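Local coordinates for C381 turret protein (Sulfolobus turreted icosahedral virus, PDB 4IND) that probably helps form the five-fold turrets of an icosahedral archaeal virus, each subunit being built from three jelly-roll domains in series, at residues L299-V304 / S338-S343; N270-S275 / L369-E374. All coordinates share one frame; numbering follows the deposited sequence.

Contact 1 of 2, residues L299-V304 / S338-S343; sequences LKYASV and SSTPPS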
loop_
_atom_site.group_PDB
_atom_site.type_symbol
_atom_site.label_atom_id
_atom_site.label_comp_id
_atom_site.label_asym_id
_atom_site.label_seq_id
_atom_site.Cartn_x
_atom_site.Cartn_y
_atom_site.Cartn_z
ATOM N N LEU A 299 20.395 8.341 15.755
ATOM C CA LEU A 299 21.459 9.333 15.968
ATOM C C LEU A 299 21.738 10.039 14.670
ATOM O O LEU A 299 21.889 9.386 13.636
ATOM C CB LEU A 299 22.745 8.680 16.467
ATOM C CG LEU A 299 22.647 7.692 17.620
ATOM C CD1 LEU A 299 24.043 7.298 18.092
ATOM C CD2 LEU A 299 21.839 8.283 18.758
ATOM N N LYS A 300 21.825 11.369 14.720
ATOM C CA LYS A 300 21.980 12.155 13.499
ATOM C C LYS A 300 23.360 12.799 13.395
ATOM O O LYS A 300 23.894 12.981 12.307
ATOM C CB LYS A 300 20.896 13.238 13.424
ATOM C CG LYS A 300 19.486 12.721 13.578
ATOM C CD LYS A 300 19.158 11.695 12.514
ATOM C CE LYS A 300 19.028 12.333 11.139
ATOM N NZ LYS A 300 18.472 11.374 10.132
ATOM N N TYR A 301 23.930 13.145 14.535
ATOM C CA TYR A 301 25.178 13.912 14.565
ATOM C C TYR A 301 25.851 13.796 15.921
ATOM O O TYR A 301 25.182 13.795 16.957
ATOM C CB TYR A 301 24.882 15.377 14.287
ATOM C CG TYR A 301 26.105 16.286 14.352
ATOM C CD1 TYR A 301 26.990 16.364 13.284
ATOM C CD2 TYR A 301 26.346 17.084 15.466
ATOM C CE1 TYR A 301 28.112 17.209 13.336
ATOM C CE2 TYR A 301 27.455 17.926 15.537
ATOM C CZ TYR A 301 28.336 17.979 14.468
ATOM O OH TYR A 301 29.437 18.819 14.520
ATOM N N ALA A 302 27.174 13.693 15.914
ATOM C CA ALA A 302 27.941 13.674 17.154
ATOM C C ALA A 302 29.274 14.381 16.987
ATOM O O ALA A 302 29.886 14.347 15.916
ATOM C CB ALA A 302 28.151 12.249 17.655
ATOM N N SER A 303 29.723 15.022 18.057
ATOM C CA SER A 303 30.981 15.747 18.029
ATOM C C SER A 303 31.603 15.710 19.415
ATOM O O SER A 303 30.894 15.665 20.423
ATOM C CB SER A 303 30.736 17.192 17.611
ATOM O OG SER A 303 31.952 17.864 17.405
ATOM N N VAL A 304 32.924 15.702 19.469
ATOM C CA VAL A 304 33.621 15.738 20.756
ATOM C C VAL A 304 34.611 16.887 20.743
ATOM O O VAL A 304 35.388 17.032 19.798
ATOM C CB VAL A 304 34.352 14.417 21.058
ATOM C CG1 VAL A 304 35.161 14.534 22.344
ATOM C CG2 VAL A 304 33.341 13.269 21.164
ATOM N N SER A 338 36.916 14.488 14.916
ATOM C CA SER A 338 36.162 15.003 16.060
ATOM C C SER A 338 34.658 15.161 15.834
ATOM O O SER A 338 33.907 15.398 16.782
ATOM C CB SER A 338 36.761 16.337 16.507
ATOM O OG SER A 338 36.719 17.262 15.440
ATOM N N SER A 339 34.205 15.045 14.592
ATOM C CA SER A 339 32.769 15.086 14.347
ATOM C C SER A 339 32.324 14.123 13.241
ATOM O O SER A 339 33.110 13.753 12.367
ATOM C CB SER A 339 32.310 16.523 14.076
ATOM O OG SER A 339 32.830 16.994 12.869
ATOM N N THR A 340 31.064 13.711 13.304
ATOM C CA THR A 340 30.539 12.724 12.367
ATOM C C THR A 340 30.227 13.371 11.020
ATOM O O THR A 340 29.838 14.535 10.962
ATOM C CB THR A 340 29.282 12.070 12.923
ATOM O OG1 THR A 340 28.319 13.085 13.218
ATOM C CG2 THR A 340 29.604 11.296 14.199
ATOM N N PRO A 341 30.386 12.603 9.928
ATOM C CA PRO A 341 30.140 13.109 8.570
ATOM C C PRO A 341 28.655 13.232 8.238
ATOM O O PRO A 341 27.804 12.675 8.928
ATOM C CB PRO A 341 30.817 12.058 7.682
ATOM C CG PRO A 341 30.742 10.795 8.477
ATOM C CD PRO A 341 30.865 11.208 9.929
ATOM N N PRO A 342 28.339 13.972 7.168
ATOM C CA PRO A 342 26.943 14.194 6.780
ATOM C C PRO A 342 26.111 12.913 6.604
ATOM O O PRO A 342 24.917 12.919 6.920
ATOM C CB PRO A 342 27.074 14.935 5.445
ATOM C CG PRO A 342 28.390 15.671 5.563
ATOM C CD PRO A 342 29.284 14.707 6.301
ATOM N N SER A 343 26.720 11.841 6.112
ATOM C CA SER A 343 25.956 10.613 5.828
ATOM C C SER A 343 25.751 9.719 7.058
ATOM O O SER A 343 25.074 8.695 6.987
ATOM C CB SER A 343 26.641 9.821 4.730
ATOM O OG SER A 343 27.897 9.367 5.180
HETATM O O HOH W 1 26.576 13.411 11.262
#

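Contact 2 of 2, residues N270-S275 / L369-E374; sequences NFVTQS and LILVYE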
loop_
_atom_site.group_PDB
_atom_site.type_symbol
_atom_site.label_atom_id
_atom_site.label_comp_id
_atom_site.label_asym_id
_atom_site.label_seq_id
_atom_site.Cartn_x
_atom_site.Cartn_y
_atom_site.Cartn_z
ATOM N N ASN A 270 16.536 16.007 20.112
ATOM C CA ASN A 270 17.282 16.664 21.170
ATOM C C ASN A 270 18.744 16.820 20.827
ATOM O O ASN A 270 19.358 15.919 20.247
ATOM C CB ASN A 270 17.163 15.873 22.474
ATOM C CG ASN A 270 15.749 15.878 23.029
ATOM O OD1 ASN A 270 15.283 16.881 23.559
ATOM N ND2 ASN A 270 15.063 14.757 22.909
ATOM N N PHE A 271 19.273 17.986 21.175
ATOM C CA PHE A 271 20.691 18.246 21.189
ATOM C C PHE A 271 21.093 18.086 22.650
ATOM O O PHE A 271 20.570 18.781 23.524
ATOM C CB PHE A 271 20.933 19.683 20.728
ATOM C CG PHE A 271 22.371 20.113 20.752
ATOM C CD1 PHE A 271 23.079 20.257 19.561
ATOM C CD2 PHE A 271 23.012 20.412 21.949
ATOM C CE1 PHE A 271 24.413 20.682 19.560
ATOM C CE2 PHE A 271 24.354 20.841 21.965
ATOM C CZ PHE A 271 25.051 20.978 20.766
ATOM N N VAL A 272 22.018 17.172 22.918
ATOM C CA VAL A 272 22.409 16.897 24.295
ATOM C C VAL A 272 23.916 16.922 24.430
ATOM O O VAL A 272 24.654 16.702 23.465
ATOM C CB VAL A 272 21.815 15.562 24.816
ATOM C CG1 VAL A 272 22.427 14.380 24.095
ATOM C CG2 VAL A 272 22.043 15.437 26.313
ATOM N N THR A 273 24.376 17.217 25.634
ATOM C CA THR A 273 25.799 17.358 25.881
ATOM C C THR A 273 26.172 16.540 27.111
ATOM O O THR A 273 25.378 16.409 28.047
ATOM C CB THR A 273 26.182 18.836 26.087
ATOM O OG1 THR A 273 27.599 18.973 25.982
ATOM C CG2 THR A 273 25.732 19.320 27.449
ATOM N N GLN A 274 27.377 15.987 27.106
ATOM C CA GLN A 274 27.822 15.161 28.213
ATOM C C GLN A 274 29.324 15.281 28.357
ATOM O O GLN A 274 30.057 15.059 27.399
ATOM C CB GLN A 274 27.431 13.703 27.956
ATOM C CG GLN A 274 27.946 12.725 28.997
ATOM C CD GLN A 274 27.289 12.917 30.343
ATOM O OE1 GLN A 274 26.070 13.056 30.435
ATOM N NE2 GLN A 274 28.096 12.933 31.399
ATOM N N SER A 275 29.786 15.643 29.549
ATOM C CA SER A 275 31.217 15.719 29.806
ATOM C C SER A 275 31.735 14.462 30.477
ATOM O O SER A 275 31.015 13.794 31.223
ATOM C CB SER A 275 31.561 16.940 30.653
ATOM O OG SER A 275 31.495 18.115 29.871
ATOM N N LEU A 369 31.047 15.528 24.830
ATOM C CA LEU A 369 30.335 14.955 23.718
ATOM C C LEU A 369 29.067 15.768 23.499
ATOM O O LEU A 369 28.364 16.097 24.445
ATOM C CB LEU A 369 29.955 13.505 24.037
ATOM C CG LEU A 369 28.999 12.815 23.070
ATOM C CD1 LEU A 369 29.683 12.605 21.743
ATOM C CD2 LEU A 369 28.488 11.479 23.640
ATOM N N ILE A 370 28.791 16.119 22.251
ATOM C CA ILE A 370 27.476 16.622 21.906
ATOM C C ILE A 370 26.856 15.642 20.924
ATOM O O ILE A 370 27.555 15.003 20.122
ATOM C CB ILE A 370 27.498 18.047 21.331
ATOM C CG1 ILE A 370 28.135 18.063 19.951
ATOM C CG2 ILE A 370 28.238 19.004 22.250
ATOM C CD1 ILE A 370 28.427 19.464 19.464
ATOM N N LEU A 371 25.542 15.514 21.008
ATOM C CA LEU A 371 24.826 14.510 20.250
ATOM C C LEU A 371 23.462 15.078 19.877
ATOM O O LEU A 371 22.812 15.737 20.697
ATOM C CB LEU A 371 24.699 13.244 21.098
ATOM C CG LEU A 371 23.857 12.091 20.565
ATOM C CD1 LEU A 371 24.470 11.549 19.285
ATOM C CD2 LEU A 371 23.739 10.997 21.618
ATOM N N VAL A 372 23.065 14.883 18.622
ATOM C CA VAL A 372 21.703 15.169 18.207
ATOM C C VAL A 372 21.062 13.838 17.885
ATOM O O VAL A 372 21.612 13.060 17.103
ATOM C CB VAL A 372 21.658 16.066 16.964
ATOM C CG1 VAL A 372 20.222 16.213 16.497
ATOM C CG2 VAL A 372 22.263 17.430 17.286
ATOM N N TYR A 373 19.903 13.575 18.481
ATOM C CA TYR A 373 19.224 12.295 18.263
ATOM C C TYR A 373 17.727 12.503 18.285
ATOM O O TYR A 373 17.233 13.498 18.848
ATOM C CB TYR A 373 19.615 11.292 19.347
ATOM C CG TYR A 373 19.019 11.603 20.699
ATOM C CD1 TYR A 373 17.798 11.067 21.081
ATOM C CD2 TYR A 373 19.673 12.436 21.598
ATOM C CE1 TYR A 373 17.251 11.348 22.321
ATOM C CE2 TYR A 373 19.130 12.722 22.842
ATOM C CZ TYR A 373 17.917 12.182 23.185
ATOM O OH TYR A 373 17.363 12.459 24.407
ATOM N N GLU A 374 17.003 11.572 17.681
ATOM C CA GLU A 374 15.562 11.557 17.763
ATOM C C GLU A 374 15.163 10.400 18.660
ATOM O O GLU A 374 15.804 9.347 18.651
ATOM C CB GLU A 374 14.940 11.333 16.375
ATOM C CG GLU A 374 15.312 12.354 15.311
ATOM C CD GLU A 374 14.718 12.009 13.938
ATOM O OE1 GLU A 374 14.584 12.914 13.088
ATOM O OE2 GLU A 374 14.388 10.825 13.703
#

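Contact 1 of 2, residues L299-V304 / S338-S343
Thr-340 does for Ala-302 what a neighbouring strand would do, and it uses a side chain to complete the task. Thr-340 N gives a hydrogen bond of 2.9 Å to Ala-302 O, while the threonine hydroxyl oxygen takes the place of a backbone carbonyl. The side chain runs from the loop toward the strand: CB lies beside the Ala-302 peptide, Thr-340 CG2 packs against Ala-302 CB at 3.9 Å, and Thr-340 OG1 accepts from Ala-302 N at 3.0 Å in a nearly straight bond (165° at the hydrogen). With chi1 at 57°, Thr-340 OG1 sits between the backbone N and carbonyl carbon of its own residue, and from there it also gives its proton to a water at 2.6 Å. That water donates in turn to Lys-300 O and Pro-341 O. The ring of Tyr-301 slants past the same hydroxyl, its CD1 3.5 Å from Thr-340 OG1, and its OH ends near Ser-339 CB.

Farther along, Ser-338 O is gripped twice. Val-304 N reaches Ser-338 O at 2.9 Å, whereas Ser-303 OG comes to Ser-338 O from above the carbonyl plane at a longer 3.2 Å. Ser-303 and Ser-339 make a single backbone bridge, the two chains running in nearly opposite directions.

The loop 338-343 thus runs against strand 295-305 of the third, nucleoplasmin-like/VP jelly roll, where Lys-300 and Tyr-301 both face Val-372 in a classic beta bulge. At the adjoining subunit boundary, Tyr-301 packs on Pro-341 of a neighbouring subunit. The N-H of Ala-302 is satisfied by a borrowed hydroxyl, and Lys-300 O takes a water and Ser-343 OG of that neighbouring subunit; beside two backbone bonds, this chemistry holds an irregular loop on a strand without requiring it to become one.

Contact 2 of 2, residues N270-S275 / L369-E374
Asn-270 and Tyr-373 open one end of an antiparallel pairing in the jelly roll of the third domain, where the first and last in sequence of the sheet's four strands lie side by side. Tyr-373 has chi1 at 72°, which swings its ring back across the neighbouring strand. There Tyr-373 CE2 meets Asn-270 CB at 3.7 Å and Val-272 CG1 approaches the ring edge near its plane; the Asn-270 amide is turned 41° from the ring.

The other face of the sheet carries Phe-271, Thr-273, Ile-370 and Val-372. Phe-271 holds CG anti to its N (chi1 177°), and the ring extends obliquely over the last strand, CD1 touching Val-372 CG2 at 3.7 Å and CZ reaching Ile-370 CB at 3.9 Å. Trp-331 of a neighbouring subunit meets this phenylalanine edge-to-face, so the ring belongs to the subunit interface as well.

Backbone bonds join Asn-270 with Tyr-373, Val-272 with Leu-371 and Gln-274 with Leu-369, reciprocally in each pair. Near the far end, Leu-369 O accepts Gln-274 N at 2.8 Å and, weakly, the hydroxyl of Thr-273, whose OG1 lies 3.3 Å away.

Both contacts build on one sheet of the third domain: strand 365-377 lies between strands 266-278 and 295-305, so contact 2 is made on one flank of it and contact 1 begins on the strand at the other. Ser-303 O probably bonds to Ile-370 N at 2.8 Å, joining the two directly. Contact 2 is the more buried, a regular strand pair with apolar side chains packed on both faces. Contact 1 is smaller and partly buried, a loop held by two backbone bonds, a serine and a threonine hydroxyl and a water. Contact 1 touches two neighbouring subunits, through prolines and a serine hydroxyl; contact 2 meets one of these, through an aromatic pair.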